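Local structure of protein LigF (4XT0) at residues Ser39-His44 against Glu136-Lys141; Ile203-Gln208 against Arg232-Pro237; Val218-Glu221 against Leu226-Trp229. The protein cleaves beta-aryl ether bonds in lignin stereospecifically, as a glutathione-binding beta-etherase of the glutathione S-transferase superfamily. All blocks are in the same frame, centred on the assembly; numbering follows the deposited sequence.

Interaction 1 of 3, residues Ser39-His44 against Glu136-Lys141. With GSH (glutathione), chain B.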
ATOM      1  N   SER A  39       3.428  14.302 -22.209  1.00 40.77           N
ATOM      2  CA  SER A  39       3.924  14.209 -23.586  1.00 45.47           C
ATOM      3  C   SER A  39       5.280  14.911 -23.729  1.00 45.96           C
ATOM      4  O   SER A  39       6.049  14.610 -24.634  1.00 48.65           O
ATOM      5  CB  SER A  39       2.903  14.788 -24.585  1.00 45.73           C
ATOM      6  OG  SER A  39       2.801  16.198 -24.491  1.00 46.14           O
ATOM      7  N   LYS A  40       5.574  15.829 -22.814  1.00 44.72           N
ATOM      8  CA  LYS A  40       6.869  16.505 -22.788  1.00 51.46           C
ATOM      9  C   LYS A  40       7.747  16.026 -21.630  1.00 44.87           C
ATOM     10  O   LYS A  40       8.744  16.665 -21.302  1.00 45.89           O
ATOM     11  CB  LYS A  40       6.674  18.019 -22.696  1.00 47.12           C
ATOM     12  CG  LYS A  40       5.957  18.607 -23.899  1.00 62.72           C
ATOM     13  CD  LYS A  40       5.426  19.993 -23.601  1.00 67.33           C
ATOM     14  CE  LYS A  40       4.662  20.533 -24.792  1.00 77.17           C
ATOM     15  NZ  LYS A  40       4.061  21.863 -24.512  1.00 82.84           N
ATOM     16  N   PHE A  41       7.366  14.904 -21.024  1.00 42.65           N
ATOM     17  CA  PHE A  41       8.069  14.353 -19.859  1.00 43.33           C
ATOM     18  C   PHE A  41       8.337  15.408 -18.796  1.00 39.94           C
ATOM     19  O   PHE A  41       9.396  15.410 -18.181  1.00 40.34           O
ATOM     20  CB  PHE A  41       9.398  13.714 -20.282  1.00 43.53           C
ATOM     21  CG  PHE A  41       9.243  12.522 -21.184  1.00 44.82           C
ATOM     22  CD1 PHE A  41       9.202  12.675 -22.561  1.00 48.28           C
ATOM     23  CD2 PHE A  41       9.143  11.245 -20.654  1.00 43.60           C
ATOM     24  CE1 PHE A  41       9.061  11.577 -23.395  1.00 55.65           C
ATOM     25  CE2 PHE A  41       8.998  10.145 -21.479  1.00 45.13           C
ATOM     26  CZ  PHE A  41       8.961  10.311 -22.851  1.00 57.98           C
ATOM     27  N   GLU A  42       7.388  16.316 -18.593  1.00 38.83           N
ATOM     28  CA  GLU A  42       7.583  17.405 -17.641  1.00 38.14           C
ATOM     29  C   GLU A  42       7.740  16.886 -16.212  1.00 40.55           C
ATOM     30  O   GLU A  42       8.315  17.579 -15.367  1.00 35.58           O
ATOM     31  CB  GLU A  42       6.429  18.411 -17.722  1.00 37.66           C
ATOM     32  CG  GLU A  42       6.560  19.359 -18.913  1.00 52.94           C
ATOM     33  CD  GLU A  42       5.440  20.383 -19.010  1.00 54.60           C
ATOM     34  OE1 GLU A  42       4.501  20.353 -18.177  1.00 42.48           O
ATOM     35  OE2 GLU A  42       5.497  21.218 -19.944  1.00 60.65           O
ATOM     36  N   GLN A  43       7.271  15.668 -15.936  1.00 33.91           N
ATOM     37  CA  GLN A  43       7.443  15.114 -14.579  1.00 31.83           C
ATOM     38  C   GLN A  43       8.925  14.848 -14.316  1.00 40.87           C
ATOM     39  O   GLN A  43       9.327  14.606 -13.179  1.00 36.80           O
ATOM     40  CB  GLN A  43       6.610  13.832 -14.370  1.00 30.04           C
ATOM     41  CG  GLN A  43       7.100  12.584 -15.102  1.00 31.47           C
ATOM     42  CD  GLN A  43       6.575  12.501 -16.536  1.00 37.98           C
ATOM     43  OE1 GLN A  43       6.250  13.518 -17.147  1.00 40.68           O
ATOM     44  NE2 GLN A  43       6.491  11.290 -17.068  1.00 33.76           N
ATOM     45  N   HIS A  44       9.735  14.915 -15.374  1.00 38.61           N
ATOM     46  CA  HIS A  44      11.175  14.696 -15.256  1.00 38.67           C
ATOM     47  C   HIS A  44      11.952  15.988 -15.460  1.00 41.64           C
ATOM     48  O   HIS A  44      13.177  15.976 -15.554  1.00 43.72           O
ATOM     49  CB  HIS A  44      11.642  13.651 -16.271  1.00 43.86           C
ATOM     50  CG  HIS A  44      10.959  12.330 -16.121  1.00 45.94           C
ATOM     51  ND1 HIS A  44      10.780  11.461 -17.177  1.00 39.89           N
ATOM     52  CD2 HIS A  44      10.407  11.729 -15.043  1.00 40.99           C
ATOM     53  CE1 HIS A  44      10.147  10.383 -16.757  1.00 38.32           C
ATOM     54  NE2 HIS A  44       9.905  10.521 -15.461  1.00 36.37           N
ATOM     55  N   GLU A 136      17.236   6.607 -24.450  1.00 85.02           N
ATOM     56  CA  GLU A 136      18.107   6.053 -23.421  1.00 90.84           C
ATOM     57  C   GLU A 136      18.812   7.150 -22.621  1.00 91.25           C
ATOM     58  O   GLU A 136      19.029   7.003 -21.419  1.00 82.34           O
ATOM     59  CB  GLU A 136      19.135   5.102 -24.041  1.00 96.37           C
ATOM     60  CG  GLU A 136      19.511   3.946 -23.122  1.00 99.64           C
ATOM     61  CD  GLU A 136      18.303   3.120 -22.701  1.00 98.00           C
ATOM     62  OE1 GLU A 136      17.448   2.811 -23.561  1.00 98.50           O
ATOM     63  OE2 GLU A 136      18.199   2.789 -21.502  1.00 96.44           O
ATOM     64  N   GLU A 137      19.154   8.247 -23.289  1.00 83.05           N
ATOM     65  CA  GLU A 137      19.761   9.385 -22.610  1.00 84.40           C
ATOM     66  C   GLU A 137      18.828   9.948 -21.551  1.00 78.46           C
ATOM     67  O   GLU A 137      19.248  10.225 -20.427  1.00 77.61           O
ATOM     68  CB  GLU A 137      20.121  10.490 -23.600  1.00 90.02           C
ATOM     69  CG  GLU A 137      20.735  11.712 -22.936  1.00 98.58           C
ATOM     70  CD  GLU A 137      20.723  12.940 -23.826  1.00109.86           C
ATOM     71  OE1 GLU A 137      20.061  12.905 -24.888  1.00116.14           O
ATOM     72  OE2 GLU A 137      21.372  13.944 -23.461  1.00111.81           O
ATOM     73  N   HIS A 138      17.562  10.120 -21.921  1.00 75.13           N
ATOM     74  CA  HIS A 138      16.567  10.672 -21.007  1.00 70.27           C
ATOM     75  C   HIS A 138      16.358   9.750 -19.811  1.00 67.24           C
ATOM     76  O   HIS A 138      16.367  10.197 -18.665  1.00 69.53           O
ATOM     77  CB  HIS A 138      15.236  10.908 -21.727  1.00 67.74           C
ATOM     78  CG  HIS A 138      14.145  11.408 -20.829  1.00 64.36           C
ATOM     79  ND1 HIS A 138      14.154  12.670 -20.272  1.00 62.18           N
ATOM     80  CD2 HIS A 138      13.018  10.808 -20.372  1.00 58.90           C
ATOM     81  CE1 HIS A 138      13.078  12.829 -19.525  1.00 58.51           C
ATOM     82  NE2 HIS A 138      12.371  11.712 -19.567  1.00 55.85           N
ATOM     83  N   ILE A 139      16.179   8.462 -20.084  1.00 67.21           N
ATOM     84  CA  ILE A 139      15.940   7.478 -19.033  1.00 64.62           C
ATOM     85  C   ILE A 139      17.109   7.416 -18.059  1.00 66.32           C
ATOM     86  O   ILE A 139      16.917   7.368 -16.844  1.00 63.58           O
ATOM     87  CB  ILE A 139      15.707   6.066 -19.617  1.00 66.17           C
ATOM     88  CG1 ILE A 139      14.459   6.043 -20.502  1.00 63.32           C
ATOM     89  CG2 ILE A 139      15.590   5.033 -18.506  1.00 63.16           C
ATOM     90  CD1 ILE A 139      13.216   6.534 -19.808  1.00 58.56           C
ATOM     91  N   ASN A 140      18.321   7.432 -18.603  1.00 71.07           N
ATOM     92  CA  ASN A 140      19.517   7.206 -17.802  1.00 80.40           C
ATOM     93  C   ASN A 140      19.869   8.360 -16.874  1.00 77.87           C
ATOM     94  O   ASN A 140      20.452   8.139 -15.811  1.00 80.00           O
ATOM     95  CB  ASN A 140      20.710   6.896 -18.714  1.00 84.42           C
ATOM     96  CG  ASN A 140      20.711   5.458 -19.191  1.00 85.23           C
ATOM     97  OD1 ASN A 140      20.167   4.573 -18.520  1.00 83.34           O
ATOM     98  ND2 ASN A 140      21.314   5.214 -20.350  1.00 84.78           N
ATOM     99  N   LYS A 141      19.521   9.583 -17.257  1.00 72.34           N
ATOM    100  CA  LYS A 141      19.900  10.726 -16.436  1.00 80.51           C
ATOM    101  C   LYS A 141      18.728  11.516 -15.833  1.00 79.69           C
ATOM    102  O   LYS A 141      18.951  12.410 -15.015  1.00 79.55           O
ATOM    103  CB  LYS A 141      20.790  11.667 -17.246  1.00 84.88           C
ATOM    104  CG  LYS A 141      20.054  12.599 -18.183  1.00 89.94           C
ATOM    105  CD  LYS A 141      20.654  13.998 -18.112  1.00 97.32           C
ATOM    106  CE  LYS A 141      19.983  14.954 -19.084  1.00 97.82           C
ATOM    107  NZ  LYS A 141      20.462  16.350 -18.888  1.00 99.27           N
TER
HETATM  108  N1  GSH B 301       2.663   5.773  -5.299  1.00 25.30           N
HETATM  109  CA1 GSH B 301       2.517   6.981  -6.125  1.00 26.35           C
HETATM  110  C1  GSH B 301       1.189   7.689  -5.882  1.00 21.68           C
HETATM  111  O11 GSH B 301       1.125   8.901  -5.946  1.00 22.48           O
HETATM  112  O12 GSH B 301       0.070   6.997  -5.616  1.00 25.24           O
HETATM  113  CB1 GSH B 301       2.614   6.563  -7.606  1.00 19.83           C
HETATM  114  CG1 GSH B 301       2.632   7.827  -8.460  1.00 21.53           C
HETATM  115  CD1 GSH B 301       2.610   7.457  -9.931  1.00 26.25           C
HETATM  116  OE1 GSH B 301       2.762   6.301 -10.274  1.00 24.19           O
HETATM  117  N2  GSH B 301       2.418   8.425 -10.850  1.00 22.73           N
HETATM  118  CA2 GSH B 301       2.395   8.103 -12.286  1.00 27.90           C
HETATM  119  C2  GSH B 301       3.533   8.828 -12.974  1.00 26.11           C
HETATM  120  O2  GSH B 301       3.983   9.844 -12.474  1.00 20.92           O
HETATM  121  CB2 GSH B 301       1.083   8.609 -12.899  1.00 31.67           C
HETATM  122  SG2 GSH B 301      -0.356   7.632 -12.356  1.00 35.96           S
HETATM  123  N3  GSH B 301       4.049   8.368 -14.150  1.00 31.94           N
HETATM  124  CA3 GSH B 301       5.132   9.126 -14.800  1.00 38.10           C
HETATM  125  C3  GSH B 301       6.483   8.446 -14.746  1.00 41.19           C
HETATM  126  O31 GSH B 301       7.346   8.800 -15.520  1.00 44.17           O
HETATM  127  O32 GSH B 301       6.743   7.468 -13.854  1.00 31.62           O
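At the glycyl end of the glutathione site, H44 and F41, in the loop between strand 32-35 and helix 46-51, receive the imidazole of H138 from helix 132-142. H44 ND1 and H138 NE2 lie 2.9 Å apart in a hydrogen bond of 155° that either nitrogen could donate. The two imidazoles meet rim to rim, planes 41° apart, each bonded nitrogen near the plane of the other ring. N142 ND2 bonds H138 ND1, so both nitrogens of this second-shell imidazole are engaged and its rotation is probably fixed behind the ligand-binding H44. H138 reaches across because its CG stands anti to the backbone N (chi1 177°), which carries the ring away from its helix and toward the loop. The same ring leans obliquely over F41, with H138 NE2 3.4 Å from F41 CD2 and H138 CD2 over one face of the phenyl. This aromatic cluster spans the two halves of the GST fold, the thioredoxin-like N-terminal domain and the all-helical C-terminal one, and W152 of helix 146-157 adds its ring against F41. Within the loop, H44 N bonds F41 O at 2.9 Å. Through its other nitrogen, NE2, H44 makes a weak hydrogen bond of 3.1 Å to glutathione O31, while Q43 NE2 gives that carboxylate oxygen a nearly straight one, also 3.1 Å.

Interaction 2 of 3, residues Ile203-Gln208 against Arg232-Pro237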
ATOM      1  N   ILE A 203      -8.915   4.324 -10.648  1.00 22.98           N
ATOM      2  CA  ILE A 203      -8.444   3.188 -11.464  1.00 21.79           C
ATOM      3  C   ILE A 203      -9.541   2.619 -12.357  1.00 29.55           C
ATOM      4  O   ILE A 203      -9.302   2.313 -13.522  1.00 27.48           O
ATOM      5  CB  ILE A 203      -7.887   2.025 -10.568  1.00 22.36           C
ATOM      6  CG1 ILE A 203      -6.886   2.562  -9.535  1.00 22.62           C
ATOM      7  CG2 ILE A 203      -7.279   0.909 -11.431  1.00 23.89           C
ATOM      8  CD1 ILE A 203      -5.768   3.445 -10.123  1.00 23.05           C
ATOM      9  N   ALA A 204     -10.753   2.480 -11.827  1.00 26.87           N
ATOM     10  CA  ALA A 204     -11.785   1.739 -12.555  1.00 28.82           C
ATOM     11  C   ALA A 204     -12.440   2.531 -13.681  1.00 33.16           C
ATOM     12  O   ALA A 204     -12.878   1.941 -14.667  1.00 26.68           O
ATOM     13  CB  ALA A 204     -12.863   1.238 -11.592  1.00 24.35           C
ATOM     14  N   ASN A 205     -12.538   3.851 -13.540  1.00 29.07           N
ATOM     15  CA  ASN A 205     -13.206   4.638 -14.573  1.00 26.43           C
ATOM     16  C   ASN A 205     -12.486   4.530 -15.917  1.00 28.04           C
ATOM     17  O   ASN A 205     -11.303   4.852 -16.020  1.00 32.15           O
ATOM     18  CB  ASN A 205     -13.317   6.104 -14.157  1.00 25.85           C
ATOM     19  CG  ASN A 205     -14.243   6.899 -15.066  1.00 32.35           C
ATOM     20  OD1 ASN A 205     -15.356   6.462 -15.367  1.00 28.88           O
ATOM     21  ND2 ASN A 205     -13.782   8.068 -15.514  1.00 27.85           N
ATOM     22  N   GLY A 206     -13.209   4.086 -16.946  1.00 32.93           N
ATOM     23  CA  GLY A 206     -12.609   3.840 -18.246  1.00 35.02           C
ATOM     24  C   GLY A 206     -12.564   2.366 -18.606  1.00 35.78           C
ATOM     25  O   GLY A 206     -12.560   2.021 -19.786  1.00 39.63           O
ATOM     26  N   LEU A 207     -12.532   1.493 -17.596  1.00 32.89           N
ATOM     27  CA  LEU A 207     -12.524   0.047 -17.840  1.00 38.68           C
ATOM     28  C   LEU A 207     -13.784  -0.423 -18.578  1.00 41.69           C
ATOM     29  O   LEU A 207     -13.742  -1.407 -19.323  1.00 36.83           O
ATOM     30  CB  LEU A 207     -12.386  -0.735 -16.525  1.00 31.12           C
ATOM     31  CG  LEU A 207     -11.157  -0.556 -15.623  1.00 35.77           C
ATOM     32  CD1 LEU A 207     -11.220  -1.546 -14.456  1.00 35.75           C
ATOM     33  CD2 LEU A 207      -9.857  -0.695 -16.381  1.00 39.36           C
ATOM     34  N   GLN A 208     -14.897   0.284 -18.364  1.00 37.94           N
ATOM     35  CA  GLN A 208     -16.188  -0.078 -18.965  1.00 37.15           C
ATOM     36  C   GLN A 208     -16.344   0.381 -20.421  1.00 44.59           C
ATOM     37  O   GLN A 208     -17.409   0.208 -21.013  1.00 54.58           O
ATOM     38  CB  GLN A 208     -17.348   0.490 -18.126  1.00 37.02           C
ATOM     39  CG  GLN A 208     -17.667   1.969 -18.378  1.00 40.20           C
ATOM     40  CD  GLN A 208     -16.809   2.919 -17.557  1.00 49.23           C
ATOM     41  OE1 GLN A 208     -15.636   2.648 -17.289  1.00 42.51           O
ATOM     42  NE2 GLN A 208     -17.396   4.041 -17.149  1.00 59.36           N
ATOM     43  N   ARG A 232     -22.972   6.276 -11.177  1.00 27.20           N
ATOM     44  CA  ARG A 232     -23.322   7.033  -9.982  1.00 33.35           C
ATOM     45  C   ARG A 232     -22.269   8.114  -9.678  1.00 30.53           C
ATOM     46  O   ARG A 232     -22.585   9.292  -9.488  1.00 30.13           O
ATOM     47  CB  ARG A 232     -23.472   6.039  -8.810  1.00 37.07           C
ATOM     48  CG  ARG A 232     -23.738   6.593  -7.427  1.00 36.55           C
ATOM     49  CD  ARG A 232     -24.074   5.447  -6.433  1.00 34.94           C
ATOM     50  NE  ARG A 232     -25.146   4.590  -6.954  1.00 32.95           N
ATOM     51  CZ  ARG A 232     -25.015   3.292  -7.236  1.00 36.87           C
ATOM     52  NH1 ARG A 232     -23.868   2.662  -7.011  1.00 31.58           N
ATOM     53  NH2 ARG A 232     -26.046   2.614  -7.727  1.00 35.77           N
ATOM     54  N   ILE A 233     -21.009   7.715  -9.653  1.00 23.87           N
ATOM     55  CA  ILE A 233     -19.950   8.662  -9.335  1.00 21.44           C
ATOM     56  C   ILE A 233     -19.812   9.691 -10.460  1.00 30.42           C
ATOM     57  O   ILE A 233     -19.656  10.887 -10.204  1.00 24.67           O
ATOM     58  CB  ILE A 233     -18.623   7.932  -9.082  1.00 22.76           C
ATOM     59  CG1 ILE A 233     -18.800   7.000  -7.883  1.00 21.57           C
ATOM     60  CG2 ILE A 233     -17.507   8.924  -8.829  1.00 20.35           C
ATOM     61  CD1 ILE A 233     -17.600   6.170  -7.582  1.00 29.05           C
ATOM     62  N   ASN A 234     -19.913   9.230 -11.704  1.00 25.75           N
ATOM     63  CA  ASN A 234     -19.854  10.136 -12.846  1.00 30.73           C
ATOM     64  C   ASN A 234     -21.003  11.159 -12.893  1.00 34.03           C
ATOM     65  O   ASN A 234     -20.891  12.194 -13.553  1.00 33.99           O
ATOM     66  CB  ASN A 234     -19.827   9.329 -14.149  1.00 33.12           C
ATOM     67  CG  ASN A 234     -18.411   9.001 -14.596  1.00 32.34           C
ATOM     68  OD1 ASN A 234     -17.590   9.892 -14.771  1.00 26.81           O
ATOM     69  ND2 ASN A 234     -18.124   7.724 -14.784  1.00 31.88           N
ATOM     70  N   ALA A 235     -22.105  10.874 -12.198  1.00 30.46           N
ATOM     71  CA  ALA A 235     -23.223  11.813 -12.139  1.00 30.43           C
ATOM     72  C   ALA A 235     -23.069  12.885 -11.040  1.00 32.71           C
ATOM     73  O   ALA A 235     -23.814  13.872 -11.023  1.00 31.27           O
ATOM     74  CB  ALA A 235     -24.528  11.055 -11.943  1.00 34.55           C
ATOM     75  N   ARG A 236     -22.126  12.690 -10.118  1.00 26.50           N
ATOM     76  CA  ARG A 236     -21.924  13.643  -9.022  1.00 27.58           C
ATOM     77  C   ARG A 236     -21.465  14.981  -9.579  1.00 28.43           C
ATOM     78  O   ARG A 236     -20.612  15.010 -10.453  1.00 27.72           O
ATOM     79  CB  ARG A 236     -20.898  13.122  -8.009  1.00 23.36           C
ATOM     80  CG  ARG A 236     -21.286  11.808  -7.334  1.00 28.37           C
ATOM     81  CD  ARG A 236     -20.210  11.357  -6.338  1.00 30.16           C
ATOM     82  NE  ARG A 236     -19.942  12.373  -5.317  1.00 30.65           N
ATOM     83  CZ  ARG A 236     -20.617  12.467  -4.174  1.00 28.49           C
ATOM     84  NH1 ARG A 236     -21.580  11.596  -3.904  1.00 21.78           N
ATOM     85  NH2 ARG A 236     -20.321  13.417  -3.296  1.00 24.51           N
ATOM     86  N   PRO A 237     -22.034  16.094  -9.073  1.00 30.23           N
ATOM     87  CA  PRO A 237     -21.679  17.425  -9.589  1.00 28.89           C
ATOM     88  C   PRO A 237     -20.181  17.747  -9.518  1.00 27.11           C
ATOM     89  O   PRO A 237     -19.658  18.335 -10.458  1.00 27.79           O
ATOM     90  CB  PRO A 237     -22.489  18.367  -8.692  1.00 35.30           C
ATOM     91  CG  PRO A 237     -23.704  17.551  -8.335  1.00 37.64           C
ATOM     92  CD  PRO A 237     -23.159  16.160  -8.123  1.00 34.18           C
TER
HETATM   93  O   HOH W   1     -15.847   9.898 -16.809  1.00 32.97           O
HETATM   94  O   HOH W   2     -19.967   5.635 -16.042  1.00 35.62           O
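N234 ND2 is held by one sound bond and two weak ones: it donates to N205 OD1 at 3.1 Å, weakly to a water that Q208 NE2 also reaches weakly, and weakly to L230 O one turn back in its own helix. The bond to N205 is fairly straight at 165°. The oxygen lies almost in the amide plane of N234, yet the donor sits above the carbonyl plane of N205, and the two amides are turned 52° against each other. A second water closes the other side of the pair, accepting from N205 ND2 at 3.0 Å and donating to N234 OD1 at 2.7 Å. With an alanine here in place of N234, N205 OD1 would probably be left without its donor from helix 224-235, and both waters would lose a partner. F243 of helix 237-244 packs against both asparagine side chains. N205 CG lies anti to the backbone N (chi1 -169°), sending the amide from the end of helix 195-204 toward helix 224-235. Q208 OE1 turns back to accept G206 N at 2.8 Å, and L207 N bonds A204 O at 3.0 Å, closing a type II beta turn from A204 to L207 with glycine in its customary third position.

Interaction 3 of 3, residues Val218-Glu221 against Leu226-Trp229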
ATOM      1  N   VAL A 218     -15.594  -5.880 -17.627  1.00 46.68           N
ATOM      2  CA  VAL A 218     -16.507  -4.866 -17.106  1.00 43.12           C
ATOM      3  C   VAL A 218     -17.595  -4.515 -18.128  1.00 51.03           C
ATOM      4  O   VAL A 218     -17.321  -3.896 -19.157  1.00 47.41           O
ATOM      5  CB  VAL A 218     -15.755  -3.578 -16.711  1.00 43.78           C
ATOM      6  CG1 VAL A 218     -16.720  -2.538 -16.171  1.00 40.08           C
ATOM      7  CG2 VAL A 218     -14.661  -3.879 -15.683  1.00 39.62           C
ATOM      8  N   ASN A 219     -18.824  -4.928 -17.833  1.00 52.04           N
ATOM      9  CA  ASN A 219     -19.989  -4.596 -18.644  1.00 46.86           C
ATOM     10  C   ASN A 219     -21.263  -4.893 -17.866  1.00 47.64           C
ATOM     11  O   ASN A 219     -21.202  -5.441 -16.763  1.00 42.20           O
ATOM     12  CB  ASN A 219     -19.973  -5.365 -19.965  1.00 49.12           C
ATOM     13  CG  ASN A 219     -19.919  -6.860 -19.762  1.00 51.57           C
ATOM     14  OD1 ASN A 219     -20.830  -7.451 -19.188  1.00 56.32           O
ATOM     15  ND2 ASN A 219     -18.847  -7.482 -20.235  1.00 54.91           N
ATOM     16  N   GLN A 220     -22.409  -4.541 -18.447  1.00 47.16           N
ATOM     17  CA  GLN A 220     -23.702  -4.676 -17.776  1.00 49.48           C
ATOM     18  C   GLN A 220     -24.024  -6.117 -17.411  1.00 56.25           C
ATOM     19  O   GLN A 220     -24.588  -6.383 -16.355  1.00 57.77           O
ATOM     20  CB  GLN A 220     -24.823  -4.115 -18.657  1.00 61.30           C
ATOM     21  CG  GLN A 220     -24.731  -2.616 -18.896  1.00 70.79           C
ATOM     22  CD  GLN A 220     -25.025  -1.809 -17.649  1.00 75.21           C
ATOM     23  OE1 GLN A 220     -25.596  -2.320 -16.682  1.00 79.06           O
ATOM     24  NE2 GLN A 220     -24.635  -0.538 -17.661  1.00 74.03           N
ATOM     25  N   GLU A 221     -23.665  -7.042 -18.291  1.00 57.57           N
ATOM     26  CA  GLU A 221     -23.966  -8.450 -18.072  1.00 58.17           C
ATOM     27  C   GLU A 221     -23.167  -9.004 -16.894  1.00 50.84           C
ATOM     28  O   GLU A 221     -23.728  -9.608 -15.988  1.00 52.80           O
ATOM     29  CB  GLU A 221     -23.673  -9.274 -19.334  1.00 67.62           C
ATOM     30  CG  GLU A 221     -23.555  -8.457 -20.619  1.00 78.99           C
ATOM     31  CD  GLU A 221     -24.832  -7.715 -20.971  1.00 88.65           C
ATOM     32  OE1 GLU A 221     -25.925  -8.232 -20.650  1.00 93.82           O
ATOM     33  OE2 GLU A 221     -24.738  -6.614 -21.563  1.00 86.15           O
ATOM     34  N   LEU A 226     -20.796  -2.878 -10.486  1.00 36.35           N
ATOM     35  CA  LEU A 226     -19.662  -2.015 -10.796  1.00 35.86           C
ATOM     36  C   LEU A 226     -20.067  -0.883 -11.763  1.00 29.33           C
ATOM     37  O   LEU A 226     -19.735   0.290 -11.544  1.00 27.77           O
ATOM     38  CB  LEU A 226     -18.522  -2.860 -11.384  1.00 36.97           C
ATOM     39  CG  LEU A 226     -17.246  -2.159 -11.843  1.00 32.91           C
ATOM     40  CD1 LEU A 226     -16.664  -1.366 -10.713  1.00 30.69           C
ATOM     41  CD2 LEU A 226     -16.235  -3.186 -12.339  1.00 38.25           C
ATOM     42  N   CYS A 227     -20.797  -1.241 -12.819  1.00 35.44           N
ATOM     43  CA  CYS A 227     -21.253  -0.257 -13.803  1.00 36.16           C
ATOM     44  C   CYS A 227     -22.203   0.800 -13.233  1.00 36.40           C
ATOM     45  O   CYS A 227     -22.113   1.969 -13.601  1.00 32.84           O
ATOM     46  CB  CYS A 227     -21.930  -0.954 -14.981  1.00 40.67           C
ATOM     47  SG  CYS A 227     -20.805  -1.915 -16.014  1.00 43.12           S
ATOM     48  N   ALA A 228     -23.122   0.405 -12.355  1.00 35.49           N
ATOM     49  CA  ALA A 228     -24.039   1.383 -11.758  1.00 41.50           C
ATOM     50  C   ALA A 228     -23.273   2.352 -10.850  1.00 33.68           C
ATOM     51  O   ALA A 228     -23.567   3.547 -10.808  1.00 35.07           O
ATOM     52  CB  ALA A 228     -25.152   0.683 -10.981  1.00 39.12           C
ATOM     53  N   TRP A 229     -22.285   1.823 -10.135  1.00 35.99           N
ATOM     54  CA  TRP A 229     -21.406   2.624  -9.285  1.00 28.73           C
ATOM     55  C   TRP A 229     -20.591   3.620 -10.125  1.00 28.97           C
ATOM     56  O   TRP A 229     -20.516   4.808  -9.793  1.00 28.84           O
ATOM     57  CB  TRP A 229     -20.508   1.682  -8.476  1.00 24.02           C
ATOM     58  CG  TRP A 229     -19.355   2.277  -7.691  1.00 28.80           C
ATOM     59  CD1 TRP A 229     -19.404   2.836  -6.438  1.00 27.57           C
ATOM     60  CD2 TRP A 229     -17.969   2.280  -8.079  1.00 23.54           C
ATOM     61  NE1 TRP A 229     -18.138   3.207  -6.040  1.00 24.10           N
ATOM     62  CE2 TRP A 229     -17.246   2.876  -7.016  1.00 27.72           C
ATOM     63  CE3 TRP A 229     -17.279   1.844  -9.214  1.00 25.20           C
ATOM     64  CZ2 TRP A 229     -15.855   3.058  -7.073  1.00 25.96           C
ATOM     65  CZ3 TRP A 229     -15.893   2.018  -9.260  1.00 25.81           C
ATOM     66  CH2 TRP A 229     -15.201   2.618  -8.191  1.00 21.94           C
TER
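V218 and C227 pack where the loop 218-221 folds back on helix 224-235, the helix it leads into, in the all-helical C-terminal domain of the GST fold. The inner part is close-set and apolar. Both methyls of V218 straddle one branch of L226, with CG2 3.8 Å and CG1 3.9 Å from L226 CD2, the two side chains crossing at about a right angle. L226 CG stands anti to its own N (chi1 177°), which brings the isobutyl group in beside the valine, and V175 of helix 161-182 touches both residues. V218 CG1 also comes within 4.1 Å of C227 SG. Toward solvent the contact thins out. The exposed Q220 starts off away from the helix, bends at chi2 (-70°), and brings NE2 to 3.8 Å from C227 CB, with no hydrogen bond across. N219 also sets out away from the helix at CB, and its polar groups bond locally: ND2 to G215 O, OD1 to K222 N, and the backbone O to T223 OG1, all within the run that leads into helix 224-235. Between the two regions the thiol of C227 rests on the backbone, its SG 3.5 Å from N219 C and 3.6 Å from N219 O.

How the interactions relate
From the N terminus, interaction 1 comes first: segment 39-44, in the thioredoxin-like domain, meets 136-141 and closes a loop of 91 residues, joining the two domains beside glutathione. It is complete before the other two begin and lies across the chain's centre from them, its centre about 31 Å from that of interaction 2 and about 38 Å from that of interaction 3. Interaction 2 opens at 203-208 and closes at 232-237; interaction 3, a short return from 218-221 to 226-229, is nested inside it, and no loops cross. Both use helix 224-235 and touch directly, Q208 CB lying 3.7 Å from V218 CG1 and A204 CB 3.9 Å from W229 CZ3, which joins the end of helix 195-204 to helix 224-235 and the loop before it.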